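PDB 4Q1Q: autotransporter adhesin/invasin TibA from Escherichia coli, which mediates adhesion to and invasion of human intestinal epithelial cells, and bacterial aggregation, as a heptosylated autotransporter whose passenger region is seen here. Local coordinates for residues A132-S143 with T151-R162. Numbering follows the deposited sequence.
With 289 (D-glycero-alpha-D-manno-heptopyranose), chain N; 289 (D-glycero-alpha-D-manno-heptopyranose), chain X; 289 (D-glycero-alpha-D-manno-heptopyranose), chain Y; 289 (D-glycero-alpha-D-manno-heptopyranose), chain P.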
ATOM      1  N   ALA A 132      -0.184   6.806  -0.165  1.00 57.79           N
ATOM      2  CA  ALA A 132       0.057   6.247   1.155  1.00 55.44           C
ATOM      3  C   ALA A 132       1.558   6.281   1.441  1.00 51.64           C
ATOM      4  O   ALA A 132       2.379   6.000   0.572  1.00 59.87           O
ATOM      5  CB  ALA A 132      -0.480   4.826   1.235  1.00 49.07           C
ATOM      6  N   SER A 133       1.905   6.624   2.673  1.00 49.91           N
ATOM      7  CA  SER A 133       3.256   6.476   3.185  1.00 55.83           C
ATOM      8  C   SER A 133       3.298   5.349   4.211  1.00 51.75           C
ATOM      9  O   SER A 133       2.712   5.507   5.278  1.00 54.28           O
ATOM     10  CB  SER A 133       3.675   7.800   3.835  1.00 57.62           C
ATOM     11  OG  SER A 133       5.061   8.032   3.655  1.00 67.12           O
ATOM     12  N   VAL A 134       4.009   4.258   3.938  1.00 55.98           N
ATOM     13  CA  VAL A 134       4.038   3.115   4.856  1.00 52.47           C
ATOM     14  C   VAL A 134       5.378   3.093   5.579  1.00 55.09           C
ATOM     15  O   VAL A 134       6.368   2.577   5.056  1.00 54.26           O
ATOM     16  CB  VAL A 134       3.876   1.745   4.161  1.00 56.35           C
ATOM     17  CG1 VAL A 134       3.679   0.627   5.191  1.00 52.71           C
ATOM     18  CG2 VAL A 134       2.730   1.765   3.161  1.00 52.68           C
ATOM     19  N   THR A 135       5.381   3.628   6.795  1.00 56.40           N
ATOM     20  CA  THR A 135       6.595   3.777   7.600  1.00 56.63           C
ATOM     21  C   THR A 135       6.854   2.527   8.436  1.00 64.47           C
ATOM     22  O   THR A 135       6.139   1.529   8.323  1.00 71.16           O
ATOM     23  CB  THR A 135       6.532   5.007   8.545  1.00 57.60           C
ATOM     24  OG1 THR A 135       5.514   4.832   9.545  1.00 49.94           O
ATOM     25  CG2 THR A 135       6.234   6.290   7.777  1.00 58.88           C
ATOM     26  N   SER A 136       7.875   2.619   9.283  1.00 67.79           N
ATOM     27  CA  SER A 136       8.385   1.525  10.106  1.00 68.04           C
ATOM     28  C   SER A 136       7.301   0.951  10.998  1.00 61.33           C
ATOM     29  O   SER A 136       6.686   1.688  11.760  1.00 65.03           O
ATOM     30  CB  SER A 136       9.558   2.004  10.969  1.00 70.61           C
ATOM     31  OG  SER A 136      10.390   0.929  11.376  1.00 76.84           O
ATOM     32  N   GLY A 137       7.068  -0.355  10.891  1.00 59.14           N
ATOM     33  CA  GLY A 137       5.998  -1.012  11.636  1.00 56.20           C
ATOM     34  C   GLY A 137       4.605  -0.796  11.082  1.00 53.54           C
ATOM     35  O   GLY A 137       3.642  -1.357  11.610  1.00 52.39           O
ATOM     36  N   ALA A 138       4.466   0.006  10.029  1.00 50.77           N
ATOM     37  CA  ALA A 138       3.141   0.212   9.431  1.00 49.32           C
ATOM     38  C   ALA A 138       2.807  -0.873   8.412  1.00 43.99           C
ATOM     39  O   ALA A 138       3.713  -1.490   7.874  1.00 43.87           O
ATOM     40  CB  ALA A 138       3.070   1.566   8.742  1.00 50.74           C
ATOM     41  N   ARG A 139       1.529  -1.080   8.111  1.00 49.58           N
ATOM     42  CA  ARG A 139       1.161  -2.058   7.099  1.00 51.58           C
ATOM     43  C   ARG A 139       0.070  -1.533   6.186  1.00 41.92           C
ATOM     44  O   ARG A 139      -0.876  -0.917   6.647  1.00 46.25           O
ATOM     45  CB  ARG A 139       0.684  -3.364   7.763  1.00 48.61           C
ATOM     46  CG  ARG A 139       1.742  -3.981   8.664  1.00 51.51           C
ATOM     47  CD  ARG A 139       1.342  -5.313   9.285  1.00 48.73           C
ATOM     48  NE  ARG A 139       0.081  -5.259  10.019  1.00 54.55           N
ATOM     49  CZ  ARG A 139      -0.490  -6.326  10.569  1.00 53.77           C
ATOM     50  NH1 ARG A 139       0.102  -7.504  10.516  1.00 52.88           N
ATOM     51  NH2 ARG A 139      -1.640  -6.243  11.205  1.00 54.46           N
ATOM     52  N   GLN A 140       0.173  -1.845   4.901  1.00 46.14           N
ATOM     53  CA  GLN A 140      -0.899  -1.582   3.953  1.00 43.02           C
ATOM     54  C   GLN A 140      -1.365  -2.885   3.311  1.00 40.64           C
ATOM     55  O   GLN A 140      -0.552  -3.644   2.793  1.00 41.34           O
ATOM     56  CB  GLN A 140      -0.375  -0.612   2.890  1.00 41.80           C
ATOM     57  CG  GLN A 140      -1.445  -0.204   1.890  1.00 42.96           C
ATOM     58  CD  GLN A 140      -0.901   0.458   0.645  1.00 44.74           C
ATOM     59  OE1 GLN A 140      -0.065  -0.090  -0.077  1.00 45.87           O
ATOM     60  NE2 GLN A 140      -1.424   1.644   0.355  1.00 46.61           N
ATOM     61  N   PHE A 141      -2.669  -3.138   3.331  1.00 48.01           N
ATOM     62  CA  PHE A 141      -3.260  -4.348   2.772  1.00 45.00           C
ATOM     63  C   PHE A 141      -4.159  -3.988   1.601  1.00 46.91           C
ATOM     64  O   PHE A 141      -5.021  -3.129   1.767  1.00 49.33           O
ATOM     65  CB  PHE A 141      -4.134  -5.069   3.796  1.00 46.43           C
ATOM     66  CG  PHE A 141      -3.372  -5.581   4.984  1.00 53.10           C
ATOM     67  CD1 PHE A 141      -2.732  -6.812   4.931  1.00 52.95           C
ATOM     68  CD2 PHE A 141      -3.283  -4.819   6.142  1.00 53.74           C
ATOM     69  CE1 PHE A 141      -2.009  -7.287   6.013  1.00 55.34           C
ATOM     70  CE2 PHE A 141      -2.588  -5.311   7.236  1.00 56.06           C
ATOM     71  CZ  PHE A 141      -1.948  -6.534   7.173  1.00 47.64           C
ATOM     72  N   VAL A 142      -3.949  -4.623   0.446  1.00 43.68           N
ATOM     73  CA  VAL A 142      -4.757  -4.348  -0.731  1.00 42.02           C
ATOM     74  C   VAL A 142      -5.357  -5.633  -1.273  1.00 48.82           C
ATOM     75  O   VAL A 142      -4.647  -6.604  -1.560  1.00 45.85           O
ATOM     76  CB  VAL A 142      -3.963  -3.704  -1.865  1.00 42.80           C
ATOM     77  CG1 VAL A 142      -4.942  -3.037  -2.825  1.00 44.98           C
ATOM     78  CG2 VAL A 142      -2.968  -2.732  -1.274  1.00 44.42           C
ATOM     79  N   SER A 143      -6.672  -5.613  -1.434  1.00 47.46           N
ATOM     80  CA  SER A 143      -7.325  -6.855  -1.789  1.00 57.75           C
ATOM     81  C   SER A 143      -8.604  -6.697  -2.578  1.00 58.21           C
ATOM     82  O   SER A 143      -9.298  -5.684  -2.478  1.00 56.24           O
ATOM     83  CB  SER A 143      -7.694  -7.579  -0.501  1.00 59.27           C
ATOM     84  OG  SER A 143      -8.010  -8.929  -0.811  1.00 69.22           O
ATOM     85  N   THR A 151       2.263   4.330  -3.660  1.00 49.84           N
ATOM     86  CA  THR A 151       2.655   4.015  -2.287  1.00 43.80           C
ATOM     87  C   THR A 151       4.179   4.079  -2.108  1.00 50.38           C
ATOM     88  O   THR A 151       4.927   3.507  -2.903  1.00 49.96           O
ATOM     89  CB  THR A 151       2.196   2.596  -1.894  1.00 46.58           C
ATOM     90  OG1 THR A 151       0.828   2.371  -2.278  1.00 47.35           O
ATOM     91  CG2 THR A 151       2.316   2.388  -0.400  1.00 47.07           C
ATOM     92  N   SER A 152       4.621   4.779  -1.066  1.00 46.84           N
ATOM     93  CA  SER A 152       5.993   4.761  -0.578  1.00 52.03           C
ATOM     94  C   SER A 152       6.091   3.789   0.594  1.00 46.99           C
ATOM     95  O   SER A 152       5.508   4.029   1.653  1.00 44.97           O
ATOM     96  CB  SER A 152       6.458   6.150  -0.110  1.00 53.71           C
ATOM     97  OG  SER A 152       6.546   7.055  -1.202  1.00 58.08           O
ATOM     98  N   VAL A 153       6.777   2.673   0.363  1.00 49.01           N
ATOM     99  CA  VAL A 153       6.983   1.690   1.424  1.00 48.32           C
ATOM    100  C   VAL A 153       8.372   2.001   1.962  1.00 47.40           C
ATOM    101  O   VAL A 153       9.371   1.666   1.347  1.00 46.17           O
ATOM    102  CB  VAL A 153       6.902   0.217   0.976  1.00 49.48           C
ATOM    103  CG1 VAL A 153       7.037  -0.701   2.185  1.00 54.19           C
ATOM    104  CG2 VAL A 153       5.577  -0.109   0.301  1.00 47.98           C
ATOM    105  N   ASN A 154       8.405   2.684   3.098  1.00 53.76           N
ATOM    106  CA  ASN A 154       9.645   3.218   3.640  1.00 63.96           C
ATOM    107  C   ASN A 154      10.201   2.192   4.626  1.00 60.56           C
ATOM    108  O   ASN A 154       9.575   1.165   4.868  1.00 62.46           O
ATOM    109  CB  ASN A 154       9.398   4.594   4.276  1.00 60.95           C
ATOM    110  CG  ASN A 154       8.891   5.622   3.277  1.00 57.88           C
ATOM    111  OD1 ASN A 154       9.423   5.769   2.175  1.00 62.72           O
ATOM    112  ND2 ASN A 154       7.850   6.353   3.655  1.00 66.79           N
ATOM    113  N   SER A 155      11.384   2.453   5.164  1.00 58.02           N
ATOM    114  CA  SER A 155      12.041   1.557   6.109  1.00 63.82           C
ATOM    115  C   SER A 155      11.115   1.022   7.206  1.00 55.38           C
ATOM    116  O   SER A 155      10.338   1.767   7.807  1.00 58.59           O
ATOM    117  CB  SER A 155      13.234   2.279   6.741  1.00 71.19           C
ATOM    118  OG  SER A 155      14.098   1.379   7.418  1.00 86.27           O
ATOM    119  N   GLY A 156      11.172  -0.287   7.432  1.00 55.38           N
ATOM    120  CA  GLY A 156      10.273  -0.968   8.361  1.00 52.62           C
ATOM    121  C   GLY A 156       8.873  -1.232   7.844  1.00 54.04           C
ATOM    122  O   GLY A 156       8.056  -1.867   8.518  1.00 50.82           O
ATOM    123  N   GLY A 157       8.588  -0.739   6.643  1.00 51.36           N
ATOM    124  CA  GLY A 157       7.219  -0.772   6.147  1.00 50.63           C
ATOM    125  C   GLY A 157       6.867  -1.972   5.293  1.00 44.69           C
ATOM    126  O   GLY A 157       7.724  -2.470   4.566  1.00 45.28           O
ATOM    127  N   ARG A 158       5.600  -2.377   5.329  1.00 44.93           N
ATOM    128  CA  ARG A 158       5.178  -3.544   4.555  1.00 50.95           C
ATOM    129  C   ARG A 158       3.854  -3.333   3.851  1.00 39.08           C
ATOM    130  O   ARG A 158       2.867  -2.880   4.440  1.00 43.48           O
ATOM    131  CB  ARG A 158       5.025  -4.810   5.414  1.00 44.36           C
ATOM    132  CG  ARG A 158       6.324  -5.219   6.094  1.00 51.61           C
ATOM    133  CD  ARG A 158       6.116  -6.335   7.116  1.00 46.41           C
ATOM    134  NE  ARG A 158       5.530  -5.858   8.363  1.00 54.00           N
ATOM    135  CZ  ARG A 158       5.075  -6.636   9.343  1.00 60.37           C
ATOM    136  NH1 ARG A 158       5.131  -7.958   9.229  1.00 58.16           N
ATOM    137  NH2 ARG A 158       4.552  -6.102  10.442  1.00 55.90           N
ATOM    138  N   GLN A 159       3.851  -3.756   2.593  1.00 38.40           N
ATOM    139  CA  GLN A 159       2.642  -3.691   1.794  1.00 40.90           C
ATOM    140  C   GLN A 159       2.250  -5.121   1.425  1.00 40.28           C
ATOM    141  O   GLN A 159       3.097  -5.887   0.965  1.00 45.37           O
ATOM    142  CB  GLN A 159       2.909  -2.853   0.540  1.00 43.74           C
ATOM    143  CG  GLN A 159       1.761  -2.791  -0.446  1.00 42.25           C
ATOM    144  CD  GLN A 159       2.138  -2.101  -1.737  1.00 46.70           C
ATOM    145  OE1 GLN A 159       2.933  -2.624  -2.521  1.00 50.52           O
ATOM    146  NE2 GLN A 159       1.582  -0.912  -1.948  1.00 47.04           N
ATOM    147  N   TYR A 160       0.983  -5.479   1.618  1.00 41.00           N
ATOM    148  CA  TYR A 160       0.514  -6.805   1.223  1.00 47.24           C
ATOM    149  C   TYR A 160      -0.419  -6.641   0.043  1.00 42.77           C
ATOM    150  O   TYR A 160      -1.521  -6.130   0.220  1.00 45.63           O
ATOM    151  CB  TYR A 160      -0.220  -7.517   2.361  1.00 45.33           C
ATOM    152  CG  TYR A 160       0.683  -7.780   3.538  1.00 53.26           C
ATOM    153  CD1 TYR A 160       1.015  -6.752   4.411  1.00 46.31           C
ATOM    154  CD2 TYR A 160       1.274  -9.023   3.729  1.00 57.44           C
ATOM    155  CE1 TYR A 160       1.871  -6.965   5.470  1.00 53.02           C
ATOM    156  CE2 TYR A 160       2.151  -9.235   4.777  1.00 56.31           C
ATOM    157  CZ  TYR A 160       2.427  -8.210   5.651  1.00 53.59           C
ATOM    158  OH  TYR A 160       3.287  -8.413   6.696  1.00 56.40           O
ATOM    159  N   VAL A 161       0.014  -7.075  -1.136  1.00 41.86           N
ATOM    160  CA  VAL A 161      -0.889  -7.111  -2.284  1.00 44.77           C
ATOM    161  C   VAL A 161      -1.469  -8.521  -2.398  1.00 45.75           C
ATOM    162  O   VAL A 161      -0.809  -9.475  -2.823  1.00 41.64           O
ATOM    163  CB  VAL A 161      -0.164  -6.669  -3.557  1.00 48.51           C
ATOM    164  CG1 VAL A 161      -1.139  -6.503  -4.712  1.00 49.31           C
ATOM    165  CG2 VAL A 161       0.587  -5.374  -3.284  1.00 47.81           C
ATOM    166  N   ARG A 162      -2.721  -8.656  -1.979  1.00 45.26           N
ATOM    167  CA  ARG A 162      -3.351  -9.971  -1.874  1.00 51.20           C
ATOM    168  C   ARG A 162      -4.187 -10.293  -3.104  1.00 50.18           C
ATOM    169  O   ARG A 162      -4.218  -9.505  -4.058  1.00 49.10           O
ATOM    170  CB  ARG A 162      -4.163 -10.034  -0.573  1.00 48.33           C
ATOM    171  CG  ARG A 162      -3.251  -9.898   0.643  1.00 51.04           C
ATOM    172  CD  ARG A 162      -3.729 -10.718   1.826  1.00 55.68           C
ATOM    173  NE  ARG A 162      -2.687 -10.879   2.830  1.00 54.28           N
ATOM    174  CZ  ARG A 162      -2.867 -10.662   4.130  1.00 60.55           C
ATOM    175  NH1 ARG A 162      -4.039 -10.234   4.584  1.00 57.82           N
ATOM    176  NH2 ARG A 162      -1.859 -10.851   4.967  1.00 58.39           N
TER
HETATM  177  O7  289 N 412     -11.499  -8.106   2.511  1.00 81.76           O
HETATM  178  C7  289 N 412     -10.493  -7.986   3.522  1.00 84.39           C
HETATM  179  C6  289 N 412      -9.177  -8.588   3.041  1.00 88.24           C
HETATM  180  O6  289 N 412      -8.801  -9.681   3.885  1.00 99.52           O
HETATM  181  C5  289 N 412      -9.200  -9.061   1.582  1.00 86.40           C
HETATM  182  O5  289 N 412      -7.977  -9.776   1.384  1.00 83.30           O
HETATM  183  C1  289 N 412      -7.734  -9.930  -0.017  1.00 85.99           C
HETATM  184  C2  289 N 412      -8.566 -11.109  -0.487  1.00 82.77           C
HETATM  185  O2  289 N 412      -8.059 -12.237   0.230  1.00 76.29           O
HETATM  186  C3  289 N 412     -10.033 -10.718  -0.257  1.00 86.17           C
HETATM  187  O3  289 N 412     -10.853 -11.895  -0.348  1.00 89.76           O
HETATM  188  C4  289 N 412     -10.331  -9.936   1.034  1.00 86.75           C
HETATM  189  O4  289 N 412     -11.431  -9.072   0.718  1.00 73.23           O
HETATM  190  O7  289 X 422       9.777   2.735  16.864  1.00 89.11           O
HETATM  191  C7  289 X 422      10.337   2.309  15.618  1.00 91.23           C
HETATM  192  C6  289 X 422      10.354   0.785  15.580  1.00 92.69           C
HETATM  193  O6  289 X 422       9.146   0.259  16.147  1.00 84.80           O
HETATM  194  C5  289 X 422      10.505   0.303  14.141  1.00 81.77           C
HETATM  195  O5  289 X 422      11.466   1.089  13.442  1.00 94.51           O
HETATM  196  C1  289 X 422      11.498   0.773  12.050  1.00 88.64           C
HETATM  197  C2  289 X 422      12.182  -0.585  11.938  1.00 82.05           C
HETATM  198  O2  289 X 422      13.511  -0.573  12.469  1.00 82.11           O
HETATM  199  C3  289 X 422      11.315  -1.596  12.673  1.00 74.97           C
HETATM  200  O3  289 X 422      12.042  -2.830  12.690  1.00 78.01           O
HETATM  201  C4  289 X 422      10.964  -1.145  14.085  1.00 78.46           C
HETATM  202  O4  289 X 422       9.871  -1.915  14.596  1.00 71.37           O
HETATM  203  O7  289 Y 423      12.373   4.785  10.117  1.00 83.34           O
HETATM  204  C7  289 Y 423      13.482   4.572  10.998  1.00 85.74           C
HETATM  205  C6  289 Y 423      14.690   4.342  10.098  1.00 86.00           C
HETATM  206  O6  289 Y 423      15.885   4.770  10.760  1.00 93.30           O
HETATM  207  C5  289 Y 423      14.727   2.877   9.666  1.00 80.41           C
HETATM  208  O5  289 Y 423      15.438   2.848   8.427  1.00 79.16           O
HETATM  209  C1  289 Y 423      15.325   1.556   7.834  1.00 85.78           C
HETATM  210  C2  289 Y 423      16.159   0.589   8.663  1.00 86.50           C
HETATM  211  O2  289 Y 423      17.512   1.047   8.753  1.00 87.40           O
HETATM  212  C3  289 Y 423      15.462   0.493  10.018  1.00 76.92           C
HETATM  213  O3  289 Y 423      16.183  -0.404  10.866  1.00 76.55           O
HETATM  214  C4  289 Y 423      15.334   1.874  10.652  1.00 78.20           C
HETATM  215  O4  289 Y 423      14.522   1.697  11.818  1.00 78.25           O
HETATM  216  O7  289 P 414       1.706 -17.239   0.003  1.00 66.68           O
HETATM  217  C7  289 P 414       0.751 -17.517   1.029  1.00 81.89           C
HETATM  218  C6  289 P 414      -0.267 -16.380   1.028  1.00 87.25           C
HETATM  219  O6  289 P 414      -1.011 -16.441   2.255  1.00 89.14           O
HETATM  220  C5  289 P 414       0.374 -15.008   0.785  1.00 66.62           C
HETATM  221  O5  289 P 414      -0.763 -14.192   0.497  1.00 66.13           O
HETATM  222  C1  289 P 414      -0.435 -12.842   0.182  1.00 67.40           C
HETATM  223  C2  289 P 414       0.082 -12.217   1.471  1.00 60.60           C
HETATM  224  O2  289 P 414      -0.794 -12.412   2.579  1.00 70.19           O
HETATM  225  C3  289 P 414       1.412 -12.890   1.762  1.00 63.42           C
HETATM  226  O3  289 P 414       1.941 -12.347   2.971  1.00 65.07           O
HETATM  227  C4  289 P 414       1.223 -14.394   1.897  1.00 65.93           C
HETATM  228  O4  289 P 414       2.575 -14.847   1.879  1.00 61.27           O
HETATM  229  O   HOH W   1       5.896  -2.963   8.932  1.00 50.68           O
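Gln140 OE1, buried inside the coil, accepts a nearly straight hydrogen bond from Gln159 NE2 (2.6 Å) and a weak one from Thr151 OG1. Both glutamines carry CG anti to the backbone N (chi1 -177° and 175°) and stay extended beyond it, running side by side with amide planes 4° apart. An amide suits this place because it donates to one coil and accepts from the next: Gln121, Gln140, Gln159 and Gln178 form a ladder through the interior. Beside it, Val134 CG2 packs on the methyl CG2 of Thr151 (3.6 Å).

On the opposite face of these strands, which bears Arg139, Phe141, Arg158 and Tyr160, flat rings suit a row running from Tyr122 to Phe179. Phe141 and Tyr160 lie nearly parallel but slid apart, Phe141 CE1 over one face of the tyrosine, 3.5 Å from CD1. Phe141 CD1 also sits over the Arg162 guanidinium. Arginine offers both an aliphatic stem and a charged end: Arg139 lays CD over the guanidinium of Arg158 (3.5 Å to NH2), while Arg139 NE pairs with Asp120 and Arg158 NE with a water.

In the type II beta turns, Gly156 has positive phi, and a CB there would point at Ser136 OG. Ser136 and Ser155 in these turns, and Ser143 at the far end, carry heptoses on OG.

Backbone hydrogen bonds such as Tyr160 N to Gln140 O (2.7 Å) join successive coils of the beta-helix, parallel strands 139-143 and 158-161 lying between strands 120-124 and 177-181.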